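Local coordinates for protein prophage Pfl 6 Cro (Pseudomonas fluorescens, PDB 2PIJ) that probably binds operator DNA through a helix-turn-helix as a dimeric Cro-type transcription factor of a prophage, at residues M1-L10 with V34-Y45. Numbering follows the deposited sequence.
Sequences MKKIPLSKYL and VRAGRSIEITLY. With SO4 (sulfate ion), chain E; SO4 (sulfate ion), chain F; SO4 (sulfate ion), chain G; SO4 (sulfate ion), chain C.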
loop_
_atom_site.group_PDB
_atom_site.type_symbol
_atom_site.label_atom_id
_atom_site.label_comp_id
_atom_site.label_asym_id
_atom_site.label_seq_id
_atom_site.Cartn_x
_atom_site.Cartn_y
_atom_site.Cartn_z
HETATM N N MSE B 1 4.909 -14.380 9.143
HETATM C CA MSE B 1 5.029 -12.977 8.643
HETATM C C MSE B 1 4.448 -11.939 9.616
HETATM O O MSE B 1 3.370 -12.116 10.185
HETATM C CB MSE B 1 4.372 -12.868 7.259
HETATM C CG MSE B 1 4.160 -11.495 6.672
HETATM SE SE MSE B 1 3.065 -11.661 5.052
HETATM C CE MSE B 1 1.520 -12.466 5.942
ATOM N N LYS B 2 5.190 -10.855 9.804
ATOM C CA LYS B 2 4.714 -9.725 10.586
ATOM C C LYS B 2 4.723 -8.454 9.751
ATOM O O LYS B 2 5.671 -8.206 9.016
ATOM C CB LYS B 2 5.564 -9.518 11.842
ATOM C CG LYS B 2 5.206 -10.417 12.955
ATOM C CD LYS B 2 5.167 -9.652 14.280
ATOM C CE LYS B 2 4.004 -10.216 15.147
ATOM N NZ LYS B 2 4.344 -10.011 16.611
ATOM N N LYS B 3 3.676 -7.650 9.883
ATOM C CA LYS B 3 3.667 -6.360 9.245
ATOM C C LYS B 3 3.481 -5.229 10.266
ATOM O O LYS B 3 2.621 -5.298 11.124
ATOM C CB LYS B 3 2.608 -6.280 8.141
ATOM C CG LYS B 3 2.606 -7.449 7.153
ATOM C CD LYS B 3 1.522 -7.220 6.156
ATOM C CE LYS B 3 0.950 -8.481 5.595
ATOM N NZ LYS B 3 0.068 -8.101 4.465
ATOM N N ILE B 4 4.216 -4.150 10.064
ATOM C CA ILE B 4 4.533 -3.208 11.103
ATOM C C ILE B 4 4.800 -1.822 10.469
ATOM O O ILE B 4 5.594 -1.686 9.498
ATOM C CB ILE B 4 5.776 -3.766 11.951
ATOM C CG1 ILE B 4 5.295 -4.658 13.082
ATOM C CG2 ILE B 4 6.585 -2.684 12.583
ATOM C CD1 ILE B 4 5.470 -6.151 12.865
ATOM N N PRO B 5 4.113 -0.787 10.988
ATOM C CA PRO B 5 4.439 0.528 10.475
ATOM C C PRO B 5 5.919 0.906 10.747
ATOM O O PRO B 5 6.526 0.439 11.725
ATOM C CB PRO B 5 3.532 1.465 11.254
ATOM C CG PRO B 5 2.661 0.578 12.130
ATOM C CD PRO B 5 3.118 -0.799 12.076
ATOM N N LEU B 6 6.484 1.713 9.860
ATOM C CA LEU B 6 7.896 2.089 9.863
ATOM C C LEU B 6 8.404 2.632 11.169
ATOM O O LEU B 6 9.452 2.155 11.675
ATOM C CB LEU B 6 8.214 3.086 8.713
ATOM C CG LEU B 6 9.659 3.634 8.666
ATOM C CD1 LEU B 6 10.684 2.475 8.483
ATOM C CD2 LEU B 6 9.795 4.609 7.524
ATOM N N SER B 7 7.697 3.631 11.706
ATOM C CA SER B 7 8.166 4.268 12.965
ATOM C C SER B 7 8.160 3.303 14.114
ATOM O O SER B 7 9.140 3.239 14.797
ATOM C CB SER B 7 7.461 5.575 13.324
ATOM O OG SER B 7 7.929 6.600 12.457
ATOM N N LYS B 8 7.129 2.475 14.236
ATOM C CA LYS B 8 7.133 1.407 15.270
ATOM C C LYS B 8 8.306 0.454 15.058
ATOM O O LYS B 8 8.998 0.097 16.008
ATOM C CB LYS B 8 5.837 0.600 15.189
ATOM C CG LYS B 8 5.718 -0.456 16.282
ATOM C CD LYS B 8 4.620 -1.489 15.901
ATOM C CE LYS B 8 4.461 -2.500 17.122
ATOM N NZ LYS B 8 4.378 -1.800 18.372
ATOM N N TYR B 9 8.518 0.010 13.825
ATOM C CA TYR B 9 9.677 -0.834 13.541
ATOM C C TYR B 9 10.980 -0.197 14.075
ATOM O O TYR B 9 11.748 -0.858 14.768
ATOM C CB TYR B 9 9.801 -1.238 12.035
ATOM C CG TYR B 9 11.044 -2.039 11.748
ATOM C CD1 TYR B 9 11.010 -3.419 11.805
ATOM C CD2 TYR B 9 12.272 -1.410 11.404
ATOM C CE1 TYR B 9 12.148 -4.179 11.540
ATOM C CE2 TYR B 9 13.424 -2.153 11.163
ATOM C CZ TYR B 9 13.341 -3.538 11.220
ATOM O OH TYR B 9 14.432 -4.326 11.003
ATOM N N LEU B 10 11.263 1.049 13.677
ATOM C CA LEU B 10 12.496 1.733 14.105
ATOM C C LEU B 10 12.576 1.996 15.629
ATOM O O LEU B 10 13.624 1.834 16.240
ATOM C CB LEU B 10 12.617 3.051 13.327
ATOM C CG LEU B 10 12.894 2.898 11.840
ATOM C CD1 LEU B 10 12.785 4.253 11.207
ATOM C CD2 LEU B 10 14.275 2.241 11.563
ATOM N N VAL B 34 10.779 8.833 7.161
ATOM C CA VAL B 34 10.473 9.256 8.514
ATOM C C VAL B 34 10.103 10.746 8.624
ATOM O O VAL B 34 9.123 11.092 9.310
ATOM C CB VAL B 34 11.551 8.820 9.552
ATOM C CG1 VAL B 34 11.122 9.254 10.995
ATOM C CG2 VAL B 34 11.726 7.299 9.531
ATOM N N ARG B 35 10.857 11.618 7.958
ATOM C CA ARG B 35 10.649 13.072 8.034
ATOM C C ARG B 35 9.303 13.498 7.492
ATOM O O ARG B 35 8.586 14.290 8.119
ATOM C CB ARG B 35 11.730 13.836 7.259
ATOM C CG ARG B 35 12.935 14.173 8.078
ATOM C CD ARG B 35 13.848 15.220 7.377
ATOM N NE ARG B 35 13.876 15.137 5.906
ATOM C CZ ARG B 35 14.550 14.238 5.183
ATOM N NH1 ARG B 35 15.286 13.291 5.757
ATOM N NH2 ARG B 35 14.475 14.280 3.859
ATOM N N ALA B 36 8.985 12.982 6.310
ATOM C CA ALA B 36 7.751 13.328 5.606
ATOM C C ALA B 36 6.503 12.572 6.082
ATOM O O ALA B 36 5.446 12.723 5.482
ATOM C CB ALA B 36 7.941 13.142 4.099
ATOM N N GLY B 37 6.625 11.751 7.132
ATOM C CA GLY B 37 5.491 10.962 7.650
ATOM C C GLY B 37 4.789 10.138 6.574
ATOM O O GLY B 37 3.549 10.075 6.507
ATOM N N ARG B 38 5.580 9.532 5.696
ATOM C CA ARG B 38 5.016 8.716 4.662
ATOM C C ARG B 38 4.421 7.435 5.249
ATOM O O ARG B 38 4.921 6.915 6.261
ATOM C CB ARG B 38 6.059 8.444 3.575
ATOM C CG ARG B 38 6.396 9.727 2.773
ATOM C CD ARG B 38 7.686 9.543 1.927
ATOM N NE ARG B 38 7.572 8.441 0.968
ATOM C CZ ARG B 38 8.514 8.080 0.103
ATOM N NH1 ARG B 38 9.668 8.756 0.022
ATOM N NH2 ARG B 38 8.288 7.061 -0.727
ATOM N N SER B 39 3.339 6.925 4.654
ATOM C CA SER B 39 2.714 5.714 5.214
ATOM C C SER B 39 3.457 4.445 4.778
ATOM O O SER B 39 3.025 3.729 3.878
ATOM C CB SER B 39 1.185 5.605 4.955
ATOM O OG SER B 39 0.431 6.262 6.010
ATOM N N ILE B 40 4.562 4.148 5.452
ATOM C CA ILE B 40 5.381 3.007 5.069
ATOM C C ILE B 40 5.142 1.841 6.031
ATOM O O ILE B 40 5.178 2.007 7.269
ATOM C CB ILE B 40 6.916 3.418 5.025
ATOM C CG1 ILE B 40 7.232 4.690 4.154
ATOM C CG2 ILE B 40 7.772 2.188 4.687
ATOM C CD1 ILE B 40 7.119 4.560 2.655
ATOM N N GLU B 41 4.890 0.650 5.452
ATOM C CA GLU B 41 4.632 -0.566 6.176
ATOM C C GLU B 41 5.795 -1.526 5.936
ATOM O O GLU B 41 6.262 -1.742 4.805
ATOM C CB GLU B 41 3.294 -1.167 5.739
ATOM C CG GLU B 41 2.939 -2.504 6.447
ATOM C CD GLU B 41 1.910 -3.282 5.696
ATOM O OE1 GLU B 41 2.236 -3.873 4.628
ATOM O OE2 GLU B 41 0.775 -3.353 6.181
ATOM N N ILE B 42 6.317 -2.058 7.021
ATOM C CA ILE B 42 7.385 -3.010 6.929
ATOM C C ILE B 42 6.832 -4.459 7.128
ATOM O O ILE B 42 6.141 -4.760 8.085
ATOM C CB ILE B 42 8.504 -2.698 7.983
ATOM C CG1 ILE B 42 9.080 -1.275 7.786
ATOM C CG2 ILE B 42 9.580 -3.798 7.934
ATOM C CD1 ILE B 42 9.814 -1.024 6.470
ATOM N N THR B 43 7.201 -5.334 6.208
ATOM C CA THR B 43 6.890 -6.758 6.306
ATOM C C THR B 43 8.141 -7.619 6.595
ATOM O O THR B 43 9.125 -7.562 5.866
ATOM C CB THR B 43 6.170 -7.272 5.052
ATOM O OG1 THR B 43 5.023 -6.445 4.789
ATOM C CG2 THR B 43 5.663 -8.665 5.262
ATOM N N LEU B 44 8.032 -8.437 7.641
ATOM C CA LEU B 44 9.091 -9.333 8.169
ATOM C C LEU B 44 8.746 -10.801 7.940
ATOM O O LEU B 44 7.779 -11.290 8.486
ATOM C CB LEU B 44 9.255 -9.131 9.667
ATOM C CG LEU B 44 9.737 -7.768 10.186
ATOM C CD1 LEU B 44 10.670 -7.067 9.227
ATOM C CD2 LEU B 44 8.576 -6.909 10.478
ATOM N N TYR B 45 9.516 -11.480 7.105
ATOM C CA TYR B 45 9.263 -12.893 6.825
ATOM C C TYR B 45 10.086 -13.780 7.704
ATOM O O TYR B 45 11.156 -13.376 8.178
ATOM C CB TYR B 45 9.552 -13.209 5.359
ATOM C CG TYR B 45 8.646 -12.429 4.444
ATOM C CD1 TYR B 45 7.351 -12.905 4.168
ATOM C CD2 TYR B 45 9.048 -11.206 3.893
ATOM C CE1 TYR B 45 6.495 -12.217 3.359
ATOM C CE2 TYR B 45 8.182 -10.496 3.056
ATOM C CZ TYR B 45 6.907 -11.008 2.805
ATOM O OH TYR B 45 6.033 -10.331 1.965
HETATM S S SO4 E . 6.696 -16.430 6.086
HETATM O O1 SO4 E . 7.978 -16.736 5.425
HETATM O O2 SO4 E . 6.905 -15.388 7.078
HETATM O O3 SO4 E . 5.681 -16.002 5.101
HETATM O O4 SO4 E . 6.231 -17.649 6.753
HETATM S S SO4 F . 0.565 -9.181 12.519
HETATM O O1 SO4 F . 0.950 -10.607 12.627
HETATM O O2 SO4 F . 1.021 -8.470 13.723
HETATM O O3 SO4 F . 1.174 -8.551 11.335
HETATM O O4 SO4 F . -0.889 -9.044 12.358
HETATM S S SO4 G . 1.640 0.030 19.092
HETATM O O1 SO4 G . 2.708 0.700 19.839
HETATM O O2 SO4 G . 0.344 0.344 19.716
HETATM O O3 SO4 G . 1.653 0.537 17.714
HETATM O O4 SO4 G . 1.894 -1.423 19.066
HETATM S S SO4 C . -3.692 -6.448 5.864
HETATM O O1 SO4 C . -2.655 -7.472 6.037
HETATM O O2 SO4 C . -3.294 -5.179 6.474
HETATM O O3 SO4 C . -3.878 -6.215 4.427
HETATM O O4 SO4 C . -4.937 -6.878 6.498
HETATM O O HOH W 1 1.336 -5.774 3.042
#
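In the antiparallel sheet of this Cro protein, strand 2-5 pairs with strand 40-44. Lys2 faces Leu44 and Ile4 faces Ile42, both as hydrogen-bonded pairs. Leu44 N gives a nearly straight bond to Lys2 O (2.7 Å, 171° at the hydrogen). Ile4 N reaches Ile42 O in a more bent bond, at 133°. Leu6 N adds one more bond to Ile40 O as the chain turns from strand into helix, with Pro5 at the N-cap.

On the face with Ile4 and Ile42, the sheet meets the helices. CG of Tyr9 lies opposite its own backbone N (chi1 177°), and one face of the ring lies against Ile42 CG2, 4.1 Å from Tyr9 CD1. Leu44 CD1 approaches the same ring obliquely. Leu6 runs alongside Ile40, and its CD1 meets CD1 of Ile42. Its other branch, CD2, lies 3.9 Å from Val34 CG2, which also touches Leu10 CD1 at 3.6 Å. Leu19 of helix 16-23 and Met33 of helix 27-35 extend this core. The mixed fold, three helices followed by a strand pair that joins the N-terminal strand, matches that of lambda Cro. Strand 50-58 flanks strand 40-44 on its other edge, and Ile58 of the second subunit packs on Ile40.

The face with Lys3 and Thr43 is more polar. The extended Lys3 chain runs beside Thr43, and its CG is 3.5 Å from Thr43 OG1. One water accepts from Lys3 NZ and donates to Glu41 OE1, bridging charges that do not touch directly. Lys3 NZ also binds a sulfate. At the strand end, selenomethionine Met1 makes an oblique Met-aromatic contact, SE to Tyr45 CE1 3.9 Å. The hydroxyl of Tyr45 bonds to Glu51.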